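Local coordinates for kinesin-like protein Nod (Drosophila melanogaster, PDB 3DC4), which is a kinesin-family ATPase that binds microtubules and their plus ends and is required to segregate non-exchange chromosomes during meiosis, at residues A149-Y160 against R219-S230. Sequence-based numbering, arbitrary orientation.
Sequences AIQVYASFIEIY and RSHAIVTIHVKS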
loop_
_atom_site.group_PDB
_atom_site.type_symbol
_atom_site.label_atom_id
_atom_site.label_comp_id
_atom_site.label_asym_id
_atom_site.label_seq_id
_atom_site.Cartn_x
_atom_site.Cartn_y
_atom_site.Cartn_z
ATOM N N ALA A 149 15.869 13.602 -17.668
ATOM C CA ALA A 149 16.372 12.347 -17.122
ATOM C C ALA A 149 15.559 12.010 -15.884
ATOM O O ALA A 149 15.069 12.907 -15.194
ATOM C CB ALA A 149 17.855 12.471 -16.756
ATOM N N ILE A 150 15.420 10.720 -15.601
ATOM C CA ILE A 150 14.662 10.272 -14.442
ATOM C C ILE A 150 15.581 9.563 -13.464
ATOM O O ILE A 150 16.482 8.836 -13.868
ATOM C CB ILE A 150 13.548 9.282 -14.854
ATOM C CG1 ILE A 150 12.641 9.912 -15.912
ATOM C CG2 ILE A 150 12.753 8.868 -13.630
ATOM C CD1 ILE A 150 11.941 11.174 -15.457
ATOM N N GLN A 151 15.367 9.795 -12.176
ATOM C CA GLN A 151 16.157 9.127 -11.153
ATOM C C GLN A 151 15.194 8.485 -10.174
ATOM O O GLN A 151 14.145 9.051 -9.872
ATOM C CB GLN A 151 17.071 10.114 -10.432
ATOM C CG GLN A 151 18.132 10.714 -11.344
ATOM C CD GLN A 151 19.177 11.481 -10.573
ATOM O OE1 GLN A 151 18.890 12.522 -9.978
ATOM N NE2 GLN A 151 20.396 10.963 -10.564
ATOM N N VAL A 152 15.562 7.312 -9.677
ATOM C CA VAL A 152 14.719 6.564 -8.754
ATOM C C VAL A 152 15.319 6.475 -7.355
ATOM O O VAL A 152 16.529 6.312 -7.193
ATOM C CB VAL A 152 14.483 5.134 -9.285
ATOM C CG1 VAL A 152 13.402 4.438 -8.468
ATOM C CG2 VAL A 152 14.107 5.191 -10.750
ATOM N N TYR A 153 14.463 6.589 -6.346
ATOM C CA TYR A 153 14.900 6.526 -4.958
ATOM C C TYR A 153 13.892 5.751 -4.128
ATOM O O TYR A 153 12.798 5.433 -4.595
ATOM C CB TYR A 153 15.033 7.933 -4.364
ATOM C CG TYR A 153 15.919 8.876 -5.147
ATOM C CD1 TYR A 153 15.448 9.524 -6.292
ATOM C CD2 TYR A 153 17.232 9.113 -4.744
ATOM C CE1 TYR A 153 16.267 10.387 -7.020
ATOM C CE2 TYR A 153 18.058 9.968 -5.463
ATOM C CZ TYR A 153 17.573 10.602 -6.599
ATOM O OH TYR A 153 18.404 11.433 -7.317
ATOM N N ALA A 154 14.271 5.452 -2.894
ATOM C CA ALA A 154 13.392 4.741 -1.981
ATOM C C ALA A 154 13.527 5.356 -0.595
ATOM O O ALA A 154 14.620 5.742 -0.186
ATOM C CB ALA A 154 13.763 3.260 -1.930
ATOM N N SER A 155 12.401 5.479 0.102
ATOM C CA SER A 155 12.379 5.975 1.468
ATOM C C SER A 155 11.680 4.881 2.265
ATOM O O SER A 155 10.883 4.122 1.711
ATOM C CB SER A 155 11.637 7.316 1.580
ATOM O OG SER A 155 10.301 7.266 1.113
ATOM N N PHE A 156 12.019 4.764 3.545
ATOM C CA PHE A 156 11.425 3.747 4.415
ATOM C C PHE A 156 11.045 4.425 5.722
ATOM O O PHE A 156 11.903 4.783 6.533
ATOM C CB PHE A 156 12.430 2.617 4.685
ATOM C CG PHE A 156 11.808 1.329 5.192
ATOM C CD1 PHE A 156 10.619 1.337 5.917
ATOM C CD2 PHE A 156 12.444 0.107 4.971
ATOM C CE1 PHE A 156 10.069 0.148 6.417
ATOM C CE2 PHE A 156 11.907 -1.086 5.465
ATOM C CZ PHE A 156 10.713 -1.061 6.193
ATOM N N ILE A 157 9.746 4.601 5.918
ATOM C CA ILE A 157 9.228 5.240 7.112
ATOM C C ILE A 157 8.408 4.254 7.933
ATOM O O ILE A 157 7.682 3.416 7.386
ATOM C CB ILE A 157 8.338 6.440 6.726
ATOM C CG1 ILE A 157 9.197 7.529 6.081
ATOM C CG2 ILE A 157 7.611 6.982 7.949
ATOM C CD1 ILE A 157 8.395 8.624 5.428
ATOM N N GLU A 158 8.542 4.352 9.249
ATOM C CA GLU A 158 7.802 3.502 10.169
ATOM C C GLU A 158 6.977 4.402 11.078
ATOM O O GLU A 158 7.448 5.453 11.505
ATOM C CB GLU A 158 8.766 2.656 11.012
ATOM C CG GLU A 158 8.123 1.977 12.223
ATOM C CD GLU A 158 9.112 1.158 13.035
ATOM O OE1 GLU A 158 10.260 1.612 13.218
ATOM O OE2 GLU A 158 8.737 0.065 13.505
ATOM N N ILE A 159 5.737 4.001 11.340
ATOM C CA ILE A 159 4.858 4.755 12.224
ATOM C C ILE A 159 4.586 3.877 13.441
ATOM O O ILE A 159 3.821 2.916 13.364
ATOM C CB ILE A 159 3.522 5.121 11.530
ATOM C CG1 ILE A 159 3.801 5.986 10.298
ATOM C CG2 ILE A 159 2.607 5.866 12.506
ATOM C CD1 ILE A 159 2.554 6.431 9.551
ATOM N N TYR A 160 5.251 4.200 14.549
ATOM C CA TYR A 160 5.111 3.467 15.803
ATOM C C TYR A 160 4.344 4.344 16.786
ATOM O O TYR A 160 4.802 5.430 17.139
ATOM C CB TYR A 160 6.495 3.137 16.377
ATOM C CG TYR A 160 6.467 2.267 17.614
ATOM C CD1 TYR A 160 5.917 0.988 17.573
ATOM C CD2 TYR A 160 6.991 2.718 18.827
ATOM C CE1 TYR A 160 5.888 0.177 18.706
ATOM C CE2 TYR A 160 6.968 1.913 19.970
ATOM C CZ TYR A 160 6.414 0.645 19.900
ATOM O OH TYR A 160 6.383 -0.161 21.015
ATOM N N ARG A 219 1.480 -1.147 17.790
ATOM C CA ARG A 219 1.390 -1.301 16.340
ATOM C C ARG A 219 2.509 -0.578 15.593
ATOM O O ARG A 219 2.881 0.544 15.939
ATOM C CB ARG A 219 0.030 -0.796 15.844
ATOM C CG ARG A 219 -1.170 -1.588 16.359
ATOM C CD ARG A 219 -1.152 -3.022 15.833
ATOM N NE ARG A 219 -2.261 -3.822 16.351
ATOM C CZ ARG A 219 -2.393 -4.187 17.624
ATOM N NH1 ARG A 219 -3.439 -4.913 18.001
ATOM N NH2 ARG A 219 -1.479 -3.831 18.518
ATOM N N SER A 220 3.031 -1.233 14.558
ATOM C CA SER A 220 4.104 -0.673 13.741
ATOM C C SER A 220 3.776 -0.761 12.252
ATOM O O SER A 220 3.756 -1.848 11.684
ATOM C CB SER A 220 5.411 -1.418 14.022
ATOM O OG SER A 220 6.432 -1.011 13.129
ATOM N N HIS A 221 3.529 0.386 11.625
ATOM C CA HIS A 221 3.204 0.439 10.201
ATOM C C HIS A 221 4.449 0.760 9.396
ATOM O O HIS A 221 5.327 1.487 9.865
ATOM C CB HIS A 221 2.148 1.512 9.938
ATOM C CG HIS A 221 0.992 1.454 10.882
ATOM N ND1 HIS A 221 0.080 0.422 10.879
ATOM C CD2 HIS A 221 0.624 2.283 11.886
ATOM C CE1 HIS A 221 -0.804 0.617 11.843
ATOM N NE2 HIS A 221 -0.495 1.739 12.469
ATOM N N ALA A 222 4.533 0.213 8.188
ATOM C CA ALA A 222 5.681 0.475 7.328
ATOM C C ALA A 222 5.241 1.100 6.021
ATOM O O ALA A 222 4.223 0.716 5.444
ATOM C CB ALA A 222 6.446 -0.804 7.065
ATOM N N ILE A 223 6.025 2.069 5.563
ATOM C CA ILE A 223 5.738 2.760 4.321
ATOM C C ILE A 223 7.015 2.877 3.501
ATOM O O ILE A 223 7.888 3.697 3.804
ATOM C CB ILE A 223 5.190 4.170 4.589
ATOM C CG1 ILE A 223 3.911 4.060 5.431
ATOM C CG2 ILE A 223 4.912 4.883 3.268
ATOM C CD1 ILE A 223 3.497 5.349 6.126
ATOM N N VAL A 224 7.146 2.031 2.489
ATOM C CA VAL A 224 8.312 2.083 1.621
ATOM C C VAL A 224 7.827 2.775 0.360
ATOM O O VAL A 224 6.861 2.346 -0.275
ATOM C CB VAL A 224 8.846 0.678 1.282
ATOM C CG1 VAL A 224 9.999 0.786 0.305
ATOM C CG2 VAL A 224 9.309 -0.015 2.549
ATOM N N THR A 225 8.487 3.866 0.014
ATOM C CA THR A 225 8.098 4.629 -1.152
ATOM C C THR A 225 9.155 4.659 -2.233
ATOM O O THR A 225 10.323 4.959 -1.975
ATOM C CB THR A 225 7.761 6.079 -0.764
ATOM O OG1 THR A 225 6.623 6.077 0.100
ATOM C CG2 THR A 225 7.461 6.918 -1.998
ATOM N N ILE A 226 8.722 4.321 -3.442
ATOM C CA ILE A 226 9.587 4.360 -4.603
ATOM C C ILE A 226 9.329 5.738 -5.198
ATOM O O ILE A 226 8.203 6.051 -5.593
ATOM C CB ILE A 226 9.208 3.271 -5.621
ATOM C CG1 ILE A 226 9.556 1.896 -5.050
ATOM C CG2 ILE A 226 9.929 3.511 -6.944
ATOM C CD1 ILE A 226 9.230 0.731 -5.987
ATOM N N HIS A 227 10.372 6.563 -5.228
ATOM C CA HIS A 227 10.279 7.919 -5.755
ATOM C C HIS A 227 10.844 8.002 -7.164
ATOM O O HIS A 227 11.934 7.500 -7.442
ATOM C CB HIS A 227 11.066 8.892 -4.872
ATOM C CG HIS A 227 10.600 8.953 -3.449
ATOM N ND1 HIS A 227 9.784 9.959 -2.977
ATOM C CD2 HIS A 227 10.850 8.143 -2.392
ATOM C CE1 HIS A 227 9.553 9.768 -1.689
ATOM N NE2 HIS A 227 10.188 8.672 -1.309
ATOM N N VAL A 228 10.083 8.638 -8.045
ATOM C CA VAL A 228 10.470 8.848 -9.433
ATOM C C VAL A 228 10.640 10.359 -9.536
ATOM O O VAL A 228 9.664 11.111 -9.460
ATOM C CB VAL A 228 9.354 8.363 -10.385
ATOM C CG1 VAL A 228 9.690 8.716 -11.824
ATOM C CG2 VAL A 228 9.193 6.849 -10.250
ATOM N N LYS A 229 11.888 10.796 -9.690
ATOM C CA LYS A 229 12.207 12.218 -9.751
ATOM C C LYS A 229 12.859 12.705 -11.037
ATOM O O LYS A 229 13.752 12.057 -11.580
ATOM C CB LYS A 229 13.126 12.588 -8.578
ATOM C CG LYS A 229 12.492 12.506 -7.197
ATOM C CD LYS A 229 13.436 13.090 -6.148
ATOM C CE LYS A 229 12.753 13.266 -4.797
ATOM N NZ LYS A 229 13.695 13.843 -3.801
ATOM N N SER A 230 12.397 13.859 -11.508
ATOM C CA SER A 230 12.945 14.503 -12.697
ATOM C C SER A 230 13.113 15.955 -12.285
ATOM O O SER A 230 12.667 16.352 -11.208
ATOM C CB SER A 230 11.982 14.427 -13.883
ATOM O OG SER A 230 11.002 15.449 -13.807
HETATM O O HOH W 1 16.557 13.375 -11.004
HETATM O O HOH W 2 8.256 6.255 2.579
#
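The ring of Phe156 lies beneath Val224, whose CG2 sits over the centre of one face, 3.7 Å from the centroid and 5° off the normal, a CH-pi contact. With CG turned anti to the backbone N (chi1 -162°), the ring is brought over to the partner strand's side chains, where its CE1 meets Ala222 CB at 3.8 Å; the small methyl suits a place beside so broad a ring. Replacing Phe156 by an alanine is likely to leave Val224 CG2 without its aromatic platform and open a gap beside Ala222. Further along this face, the side chains of Val152 and Ile226 lie side by side, touching through CG1 and CG2, both beta-branched and so well suited to extended backbone. On the reverse face, Ile159 and Ile223 join through their CD1 methyls, 3.7 Å apart.

Pairs of backbone hydrogen bonds link strands 151-160 and 220-229 as antiparallel neighbours, from Gln151 with Lys229 to Ile159 with His221. Between them, on the isoleucine face, Ser155 OG is 2.8 Å from His227 NE2 in a hydrogen bond at the edge of the imidazole, while Thr225 CG2 covers one ring face. A water joins Ser155 OG to Ile223 O and to Thr225 OG1, which also hydrogen-bonds to Asn238. Histidine suits this buried site because it offers two ring nitrogens, NE2 to Ser155 and ND1 to His234. Back on the Phe156 face, toward the Tyr160 end, Ser220 OG donates to the anti lone pair of Glu158 OE2 at 2.6 Å; salt bridges from Arg206 and Arg207 probably balance this buried carboxylate.

Within the kinesin motor domain, this pair belongs to the central mixed sheet, where strand 220-229 also pairs antiparallel with strand 234-241. Helix 127-141 packs on Val152, Val224 and Ile226, whereas helix 291-295 covers Ile157, Ile159 and Ile223 on the opposite face.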